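Local coordinates for aminotransferase (Neisseria meningitidis Z2491, PDB 3JTX), which probably transfers amino groups between amino acids and keto acids, using pyridoxal phosphate as cofactor, like other class I and II aminotransferases, at residues 162-165 with 166-170; 105-108 with 109-112; 335-338 with 339-342. All coordinates share one frame; numbering follows the deposited sequence.

Contact 1: 162-165 with 166-170; sequences SEEV and WKRTK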
ATOM      1  N   SER A 162      23.871 -21.694 -10.357  1.00 28.16           N
ATOM      2  CA  SER A 162      24.110 -23.133 -10.200  1.00 27.59           C
ATOM      3  C   SER A 162      22.815 -23.930 -10.037  1.00 27.21           C
ATOM      4  O   SER A 162      21.768 -23.370  -9.709  1.00 26.39           O
ATOM      5  CB  SER A 162      25.015 -23.375  -8.996  1.00 27.76           C
ATOM      6  OG  SER A 162      24.366 -23.009  -7.798  1.00 27.44           O
ATOM      7  N   GLU A 163      22.896 -25.242 -10.262  1.00 26.61           N
ATOM      8  CA  GLU A 163      21.750 -26.142 -10.093  1.00 26.40           C
ATOM      9  C   GLU A 163      21.267 -26.115  -8.653  1.00 25.47           C
ATOM     10  O   GLU A 163      20.071 -26.167  -8.397  1.00 24.50           O
ATOM     11  CB  GLU A 163      22.100 -27.596 -10.463  1.00 26.93           C
ATOM     12  CG  GLU A 163      22.492 -27.818 -11.918  1.00 29.59           C
ATOM     13  CD  GLU A 163      23.085 -29.203 -12.171  1.00 33.50           C
ATOM     14  OE1 GLU A 163      22.435 -30.215 -11.802  1.00 33.90           O
ATOM     15  OE2 GLU A 163      24.207 -29.279 -12.734  1.00 36.10           O
ATOM     16  N   GLU A 164      22.210 -26.046  -7.717  1.00 24.50           N
ATOM     17  CA  GLU A 164      21.897 -25.973  -6.294  1.00 24.54           C
ATOM     18  C   GLU A 164      20.992 -24.777  -5.975  1.00 23.49           C
ATOM     19  O   GLU A 164      19.995 -24.907  -5.257  1.00 23.31           O
ATOM     20  CB  GLU A 164      23.196 -25.886  -5.473  1.00 25.06           C
ATOM     21  CG  GLU A 164      23.019 -26.154  -3.971  1.00 27.08           C
ATOM     22  CD  GLU A 164      22.528 -24.933  -3.159  1.00 29.92           C
ATOM     23  OE1 GLU A 164      22.853 -23.772  -3.511  1.00 29.24           O
ATOM     24  OE2 GLU A 164      21.817 -25.151  -2.143  1.00 32.17           O
ATOM     25  N   VAL A 165      21.332 -23.616  -6.512  1.00 22.35           N
ATOM     26  CA  VAL A 165      20.478 -22.439  -6.350  1.00 21.59           C
ATOM     27  C   VAL A 165      19.153 -22.628  -7.087  1.00 20.71           C
ATOM     28  O   VAL A 165      18.098 -22.373  -6.518  1.00 19.85           O
ATOM     29  CB  VAL A 165      21.168 -21.174  -6.861  1.00 21.65           C
ATOM     30  CG1 VAL A 165      20.208 -19.969  -6.816  1.00 20.90           C
ATOM     31  CG2 VAL A 165      22.437 -20.908  -6.042  1.00 21.50           C
ATOM     32  N   TRP A 166      19.199 -23.064  -8.350  1.00 20.29           N
ATOM     33  CA  TRP A 166      17.948 -23.249  -9.112  1.00 19.99           C
ATOM     34  C   TRP A 166      16.953 -24.120  -8.361  1.00 20.11           C
ATOM     35  O   TRP A 166      15.768 -23.819  -8.340  1.00 18.72           O
ATOM     36  CB  TRP A 166      18.178 -23.827 -10.516  1.00 19.97           C
ATOM     37  CG  TRP A 166      18.646 -22.840 -11.518  1.00 20.06           C
ATOM     38  CD1 TRP A 166      19.819 -22.878 -12.215  1.00 20.38           C
ATOM     39  CD2 TRP A 166      17.969 -21.643 -11.935  1.00 19.78           C
ATOM     40  NE1 TRP A 166      19.916 -21.774 -13.031  1.00 22.22           N
ATOM     41  CE2 TRP A 166      18.790 -21.005 -12.885  1.00 20.46           C
ATOM     42  CE3 TRP A 166      16.743 -21.057 -11.603  1.00 20.79           C
ATOM     43  CZ2 TRP A 166      18.431 -19.802 -13.497  1.00 21.17           C
ATOM     44  CZ3 TRP A 166      16.387 -19.860 -12.203  1.00 21.10           C
ATOM     45  CH2 TRP A 166      17.230 -19.242 -13.139  1.00 21.60           C
ATOM     46  N   LYS A 167      17.437 -25.187  -7.724  1.00 20.79           N
ATOM     47  CA  LYS A 167      16.546 -26.093  -7.006  1.00 21.38           C
ATOM     48  C   LYS A 167      15.812 -25.428  -5.835  1.00 21.39           C
ATOM     49  O   LYS A 167      14.750 -25.903  -5.449  1.00 21.12           O
ATOM     50  CB  LYS A 167      17.298 -27.327  -6.530  1.00 21.93           C
ATOM     51  CG  LYS A 167      17.670 -28.286  -7.654  1.00 24.25           C
ATOM     52  CD  LYS A 167      18.535 -29.438  -7.140  1.00 27.58           C
ATOM     53  CE  LYS A 167      18.742 -30.500  -8.215  1.00 29.80           C
ATOM     54  NZ  LYS A 167      19.496 -31.682  -7.713  1.00 31.89           N
ATOM     55  N   ARG A 168      16.378 -24.339  -5.300  1.00 20.87           N
ATOM     56  CA  ARG A 168      15.776 -23.563  -4.215  1.00 20.69           C
ATOM     57  C   ARG A 168      15.091 -22.271  -4.700  1.00 19.39           C
ATOM     58  O   ARG A 168      14.664 -21.471  -3.870  1.00 18.40           O
ATOM     59  CB  ARG A 168      16.853 -23.121  -3.201  1.00 20.84           C
ATOM     60  CG  ARG A 168      17.667 -24.213  -2.587  1.00 24.24           C
ATOM     61  CD  ARG A 168      18.549 -23.697  -1.435  1.00 24.73           C
ATOM     62  NE  ARG A 168      19.784 -23.075  -1.911  1.00 25.22           N
ATOM     63  CZ  ARG A 168      20.120 -21.796  -1.757  1.00 24.95           C
ATOM     64  NH1 ARG A 168      19.321 -20.938  -1.140  1.00 25.35           N
ATOM     65  NH2 ARG A 168      21.280 -21.371  -2.231  1.00 24.89           N
ATOM     66  N   THR A 169      15.035 -22.037  -6.011  1.00 18.37           N
ATOM     67  CA  THR A 169      14.563 -20.755  -6.531  1.00 17.61           C
ATOM     68  C   THR A 169      13.045 -20.719  -6.633  1.00 17.40           C
ATOM     69  O   THR A 169      12.439 -21.541  -7.321  1.00 17.37           O
ATOM     70  CB  THR A 169      15.204 -20.425  -7.893  1.00 17.84           C
ATOM     71  OG1 THR A 169      16.611 -20.235  -7.713  1.00 17.74           O
ATOM     72  CG2 THR A 169      14.592 -19.145  -8.511  1.00 16.27           C
ATOM     73  N   LYS A 170      12.431 -19.737  -5.973  1.00 17.29           N
ATOM     74  CA  LYS A 170      10.976 -19.641  -5.904  1.00 17.06           C
ATOM     75  C   LYS A 170      10.405 -18.654  -6.905  1.00 16.66           C
ATOM     76  O   LYS A 170       9.234 -18.744  -7.281  1.00 15.94           O
ATOM     77  CB  LYS A 170      10.539 -19.229  -4.485  1.00 17.47           C
ATOM     78  CG  LYS A 170      11.096 -20.118  -3.355  1.00 18.87           C
ATOM     79  CD  LYS A 170      10.648 -21.572  -3.470  1.00 21.60           C
ATOM     80  CE  LYS A 170      11.393 -22.465  -2.487  1.00 24.18           C
ATOM     81  NZ  LYS A 170      11.163 -23.925  -2.758  1.00 23.55           N
TER
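Arg168 grips the carboxylate of Glu164 side-on, NE and NH2 each taking one oxygen, and this salt bridge four residues apart is the main side-chain link between 162-165 and 166-170. Its two halves are unequal. Arg168 NH2 stands 3.1 Å from Glu164 OE1, using the syn lone pair, with the oxygen in the guanidinium plane. Arg168 NE is closer to Glu164 OE2, at 2.9 Å, but lies 35° out of the carboxylate plane. The two flat groups are turned 30° against each other, so the bidentate pair is twisted. Glu164 brings its acid round by bending at chi2 (-82°). Outside partners help to fix the guanidinium: NH2 forms a second salt bridge with Glu143, and NH1 donates to Lys120 O.

On the backbone next to this pair, Val165 O holds two donors that arrive from opposite faces of its carbonyl plane: Arg168 N at 2.9 Å and the hydroxyl Thr169 OG1, also 2.9 Å away. The Thr169 hydroxyl is thereby satisfied in a buried setting. Trp166 packs differently, its CD1 coming within 3.2 Å of Ser162 O, the same oxygen that accepts Trp166 N at 2.9 Å; farther out the indole stacks on Tyr200.

Ser162 OG makes a weak capping bond with Val165 N, 3.4 Å long. The whole is a short N-capped helix followed by strand 169-175, a parallel member of the mixed sheet characteristic of the large domain of fold-type I pyridoxal-phosphate enzymes.

Contact 2: 105-108 with 109-112; sequences FSFV and QTVL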
ATOM      1  N   PHE A 105       6.677  -5.847  -4.197  1.00 15.12           N
ATOM      2  CA  PHE A 105       7.120  -6.101  -2.826  1.00 15.16           C
ATOM      3  C   PHE A 105       6.226  -7.112  -2.117  1.00 15.45           C
ATOM      4  O   PHE A 105       6.702  -8.118  -1.571  1.00 16.22           O
ATOM      5  CB  PHE A 105       7.179  -4.800  -2.010  1.00 15.53           C
ATOM      6  CG  PHE A 105       7.675  -5.014  -0.597  1.00 15.38           C
ATOM      7  CD1 PHE A 105       9.028  -4.979  -0.318  1.00 17.80           C
ATOM      8  CD2 PHE A 105       6.789  -5.291   0.435  1.00 16.43           C
ATOM      9  CE1 PHE A 105       9.510  -5.210   0.988  1.00 15.35           C
ATOM     10  CE2 PHE A 105       7.255  -5.512   1.754  1.00 17.57           C
ATOM     11  CZ  PHE A 105       8.622  -5.485   2.014  1.00 15.78           C
ATOM     12  N   SER A 106       4.918  -6.852  -2.117  1.00 15.00           N
ATOM     13  CA  SER A 106       3.992  -7.737  -1.425  1.00 14.99           C
ATOM     14  C   SER A 106       3.930  -9.130  -2.058  1.00 15.18           C
ATOM     15  O   SER A 106       3.874 -10.132  -1.336  1.00 15.77           O
ATOM     16  CB  SER A 106       2.593  -7.119  -1.331  1.00 13.95           C
ATOM     17  OG  SER A 106       2.074  -6.800  -2.599  1.00 14.95           O
ATOM     18  N   PHE A 107       3.974  -9.220  -3.386  1.00 15.31           N
ATOM     19  CA  PHE A 107       3.950 -10.532  -4.004  1.00 15.62           C
ATOM     20  C   PHE A 107       5.142 -11.384  -3.553  1.00 15.90           C
ATOM     21  O   PHE A 107       4.989 -12.544  -3.180  1.00 15.82           O
ATOM     22  CB  PHE A 107       3.857 -10.481  -5.537  1.00 15.70           C
ATOM     23  CG  PHE A 107       3.622 -11.833  -6.128  1.00 17.62           C
ATOM     24  CD1 PHE A 107       2.392 -12.463  -5.961  1.00 16.91           C
ATOM     25  CD2 PHE A 107       4.642 -12.523  -6.766  1.00 16.60           C
ATOM     26  CE1 PHE A 107       2.170 -13.748  -6.425  1.00 18.90           C
ATOM     27  CE2 PHE A 107       4.423 -13.820  -7.248  1.00 18.73           C
ATOM     28  CZ  PHE A 107       3.203 -14.427  -7.081  1.00 17.93           C
ATOM     29  N   VAL A 108       6.319 -10.782  -3.539  1.00 15.86           N
ATOM     30  CA  VAL A 108       7.525 -11.460  -3.062  1.00 16.72           C
ATOM     31  C   VAL A 108       7.361 -11.948  -1.615  1.00 18.18           C
ATOM     32  O   VAL A 108       7.696 -13.111  -1.298  1.00 17.93           O
ATOM     33  CB  VAL A 108       8.762 -10.553  -3.217  1.00 16.59           C
ATOM     34  CG1 VAL A 108       9.984 -11.136  -2.476  1.00 16.18           C
ATOM     35  CG2 VAL A 108       9.052 -10.357  -4.697  1.00 15.29           C
ATOM     36  N   GLN A 109       6.804 -11.105  -0.743  1.00 19.12           N
ATOM     37  CA  GLN A 109       6.617 -11.536   0.655  1.00 20.37           C
ATOM     38  C   GLN A 109       5.783 -12.827   0.733  1.00 21.12           C
ATOM     39  O   GLN A 109       6.121 -13.726   1.515  1.00 21.06           O
ATOM     40  CB  GLN A 109       5.972 -10.457   1.540  1.00 20.14           C
ATOM     41  CG  GLN A 109       6.665  -9.111   1.564  1.00 20.15           C
ATOM     42  CD  GLN A 109       8.178  -9.198   1.657  1.00 20.97           C
ATOM     43  OE1 GLN A 109       8.730  -9.602   2.690  1.00 23.71           O
ATOM     44  NE2 GLN A 109       8.867  -8.818   0.574  1.00 18.38           N
ATOM     45  N   THR A 110       4.730 -12.929  -0.079  1.00 21.80           N
ATOM     46  CA  THR A 110       3.872 -14.121  -0.088  1.00 22.88           C
ATOM     47  C   THR A 110       4.572 -15.374  -0.642  1.00 23.93           C
ATOM     48  O   THR A 110       4.228 -16.506  -0.280  1.00 25.16           O
ATOM     49  CB  THR A 110       2.589 -13.912  -0.920  1.00 22.59           C
ATOM     50  OG1 THR A 110       2.898 -13.977  -2.321  1.00 22.13           O
ATOM     51  CG2 THR A 110       1.915 -12.565  -0.604  1.00 22.72           C
ATOM     52  N   VAL A 111       5.539 -15.187  -1.527  1.00 25.14           N
ATOM     53  CA  VAL A 111       6.260 -16.309  -2.110  1.00 26.26           C
ATOM     54  C   VAL A 111       7.332 -16.870  -1.161  1.00 28.05           C
ATOM     55  O   VAL A 111       7.608 -18.071  -1.175  1.00 28.95           O
ATOM     56  CB  VAL A 111       6.851 -15.903  -3.478  1.00 26.68           C
ATOM     57  CG1 VAL A 111       7.797 -16.973  -3.999  1.00 27.00           C
ATOM     58  CG2 VAL A 111       5.692 -15.628  -4.467  1.00 25.31           C
ATOM     59  N   LEU A 112       7.917 -16.012  -0.330  1.00 29.55           N
ATOM     60  CA  LEU A 112       8.974 -16.407   0.589  1.00 31.28           C
ATOM     61  C   LEU A 112       8.358 -16.794   1.951  1.00 33.91           C
ATOM     62  O   LEU A 112       7.552 -16.061   2.515  1.00 35.03           O
ATOM     63  CB  LEU A 112      10.004 -15.273   0.704  1.00 30.76           C
ATOM     64  CG  LEU A 112      10.684 -14.871  -0.621  1.00 28.72           C
ATOM     65  CD1 LEU A 112      11.613 -13.690  -0.435  1.00 26.43           C
ATOM     66  CD2 LEU A 112      11.463 -16.054  -1.245  1.00 27.63           C
TER
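Gln109, at the start of 109-112, lays its amide flat over one face of the Phe105 ring. The planes are 11° apart, and Gln109 NE2 sits over the ring centre, 3.6 Å from Phe105 CZ. A bend at chi2 (-43°) folds the chain back onto its own helix and also lets Gln109 NE2 donate to Phe105 O at 3.1 Å, with that oxygen in the amide plane. Gln109 N gives the same oxygen its usual helical bond, so Phe105 O is doubly held. Gln109 NE2 also donates to Ala136 O on helix 131-139, which leaves the amide little rotational freedom.

Thr110 follows with a hydroxyl turned back to the preceding turn: Thr110 OG1 donates to Phe107 O over 2.7 Å, in the carbonyl plane and on a lone pair. Phe107 O takes a second bond, 3.2 Å long, from Val111 N, making it another carbonyl with two donors.

At Val111 the contact becomes apolar. Its CG2 lies over the face of the Phe107 ring in a CH-pi contact, 4.0 Å from the centroid and 29° off the normal, its nearest ring atom being Phe107 CE2, at 3.6 Å. Leu112 leaves helical geometry, yet Leu112 N still reaches Val108 O, and Leu112 CD1 lies beside Val108 CG1 at 3.7 Å, the two side chains pointing the same way.

Phe105 meets Tyr270 of the second subunit edge-to-face, while Phe107 packs on strands 169-175 and 237-242. The arrangement is the last turns of a helix, 100-111, wedged between the central sheet of the large domain and the dimer interface, as in fold-type I aminotransferases.

Contact 3: 335-338 with 339-342; sequences DGDD and LAFA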
ATOM      1  N   ASP A 335      37.088   4.557 -21.398  1.00 16.66           N
ATOM      2  CA  ASP A 335      38.194   3.999 -20.602  1.00 16.99           C
ATOM      3  C   ASP A 335      37.742   3.074 -19.481  1.00 16.92           C
ATOM      4  O   ASP A 335      38.561   2.639 -18.680  1.00 17.28           O
ATOM      5  CB  ASP A 335      39.132   5.102 -20.077  1.00 16.94           C
ATOM      6  CG  ASP A 335      38.537   5.938 -18.927  1.00 17.21           C
ATOM      7  OD1 ASP A 335      37.460   5.627 -18.360  1.00 17.37           O
ATOM      8  OD2 ASP A 335      39.194   6.932 -18.577  1.00 14.87           O
ATOM      9  N   GLY A 336      36.443   2.775 -19.431  1.00 16.51           N
ATOM     10  CA  GLY A 336      35.896   1.850 -18.446  1.00 16.30           C
ATOM     11  C   GLY A 336      35.608   2.413 -17.057  1.00 15.82           C
ATOM     12  O   GLY A 336      35.049   1.704 -16.229  1.00 15.58           O
ATOM     13  N   ASP A 337      35.985   3.665 -16.786  1.00 15.27           N
ATOM     14  CA  ASP A 337      35.854   4.231 -15.443  1.00 14.90           C
ATOM     15  C   ASP A 337      34.604   5.122 -15.365  1.00 14.95           C
ATOM     16  O   ASP A 337      34.663   6.328 -15.605  1.00 14.51           O
ATOM     17  CB  ASP A 337      37.120   4.994 -15.047  1.00 14.93           C
ATOM     18  CG  ASP A 337      37.136   5.400 -13.584  1.00 15.36           C
ATOM     19  OD1 ASP A 337      36.079   5.357 -12.918  1.00 15.84           O
ATOM     20  OD2 ASP A 337      38.213   5.778 -13.097  1.00 16.23           O
ATOM     21  N   ASP A 338      33.483   4.511 -15.010  1.00 14.29           N
ATOM     22  CA  ASP A 338      32.205   5.206 -14.956  1.00 14.83           C
ATOM     23  C   ASP A 338      32.134   6.241 -13.825  1.00 15.18           C
ATOM     24  O   ASP A 338      31.412   7.238 -13.941  1.00 14.22           O
ATOM     25  CB  ASP A 338      31.038   4.217 -14.878  1.00 15.03           C
ATOM     26  CG  ASP A 338      31.221   3.168 -13.793  1.00 16.11           C
ATOM     27  OD1 ASP A 338      32.165   2.341 -13.916  1.00 18.05           O
ATOM     28  OD2 ASP A 338      30.443   3.178 -12.808  1.00 17.08           O
ATOM     29  N   LEU A 339      32.891   6.017 -12.750  1.00 14.70           N
ATOM     30  CA  LEU A 339      32.962   6.966 -11.645  1.00 15.20           C
ATOM     31  C   LEU A 339      33.672   8.250 -12.094  1.00 14.82           C
ATOM     32  O   LEU A 339      33.167   9.351 -11.875  1.00 14.59           O
ATOM     33  CB  LEU A 339      33.724   6.347 -10.470  1.00 15.64           C
ATOM     34  CG  LEU A 339      33.709   7.120  -9.160  1.00 17.79           C
ATOM     35  CD1 LEU A 339      32.245   7.440  -8.746  1.00 17.66           C
ATOM     36  CD2 LEU A 339      34.438   6.294  -8.089  1.00 18.51           C
ATOM     37  N   ALA A 340      34.826   8.093 -12.741  1.00 14.45           N
ATOM     38  CA  ALA A 340      35.603   9.231 -13.233  1.00 14.39           C
ATOM     39  C   ALA A 340      34.826   9.977 -14.327  1.00 14.56           C
ATOM     40  O   ALA A 340      34.905  11.192 -14.399  1.00 14.40           O
ATOM     41  CB  ALA A 340      36.970   8.784 -13.747  1.00 14.43           C
ATOM     42  N   PHE A 341      34.061   9.242 -15.138  1.00 14.22           N
ATOM     43  CA  PHE A 341      33.185   9.834 -16.167  1.00 13.78           C
ATOM     44  C   PHE A 341      32.123  10.771 -15.553  1.00 13.46           C
ATOM     45  O   PHE A 341      31.991  11.927 -15.946  1.00 12.66           O
ATOM     46  CB  PHE A 341      32.514   8.715 -16.963  1.00 13.72           C
ATOM     47  CG  PHE A 341      31.942   9.151 -18.278  1.00 12.93           C
ATOM     48  CD1 PHE A 341      32.756   9.265 -19.396  1.00 13.60           C
ATOM     49  CD2 PHE A 341      30.589   9.401 -18.411  1.00 12.46           C
ATOM     50  CE1 PHE A 341      32.225   9.672 -20.625  1.00 14.04           C
ATOM     51  CE2 PHE A 341      30.046   9.790 -19.633  1.00 14.01           C
ATOM     52  CZ  PHE A 341      30.865   9.927 -20.739  1.00 12.53           C
ATOM     53  N   ALA A 342      31.385  10.266 -14.574  1.00 13.19           N
ATOM     54  CA  ALA A 342      30.361  11.058 -13.911  1.00 13.29           C
ATOM     55  C   ALA A 342      30.979  12.269 -13.196  1.00 13.30           C
ATOM     56  O   ALA A 342      30.416  13.368 -13.224  1.00 13.94           O
ATOM     57  CB  ALA A 342      29.556  10.197 -12.935  1.00 12.53           C
TER
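Asp337 is the N-cap of helix 338-349; its side chain accepts Ala340 N, a backbone N-H of the helix's first turn. Followed outward, the side chain meets Ala340 at each of its atoms from CB to the tip. Asp337 CB is 4.0 Å from Ala340 CB, a loose contact between a methylene and a methyl. Placing CG anti to the backbone N (chi1 -170°) carries the carboxylate forward over the first turn, where Asp337 CG approaches Ala340 CB to 3.4 Å. At the tip the two oxygens divide the work. Asp337 OD1 takes the capping bond from Ala340 N, 3.0 Å long and almost straight at the hydrogen (170°), although the donor stands above the carboxylate, 68° out of its plane. The same OD1 also lies 3.5 Å from Leu339 CB. Asp337 OD2 rests against Ala340 CB at 3.3 Å.

A negative group here would probably interact favourably with the amino end of the helix dipole. The backbone takes over beyond the cap: Asp337 O accepts Phe341 N, and Asp338 O accepts Ala342 N, which starts the regular helical pattern.

The buried Asp338 turns its carboxylate elsewhere, OD1 forming a salt bridge with Arg357 and accepting Gly371 N. Phe341 packs its ring against Tyr395 and touches Val373 of strand 372-376, so this first turn is seated against the three-stranded antiparallel sheet, probably part of the smaller domain.

Ahead of the cap, Gly336 has a positive phi and the chain makes an Asx turn that fixes the cap residue's own amide: Asp335 OD1, met on its anti side, accepts Asp337 N at 2.9 Å.

In the fold
Contacts 1 and 2 are neighbours on the large domain, their centres 18 Å apart, and they touch where Lys170 CB lies 3.6 Å from Val111 CG1: the start of strand 169-175 packs against the end of helix 100-111. Contact 3 stands apart, its centre 35 Å from contact 1 and 36 Å from contact 2, with nearest atoms about 26 Å away in both cases. Lys245, which carries pyridoxal phosphate as a Schiff base, follows strand 237-242, the strand on which Phe107 of contact 2 packs; contact 2 thus packs on the strand that leads to the cofactor lysine. Contact 2 also reaches the second subunit, whereas the assembly partner touches neither of the other two.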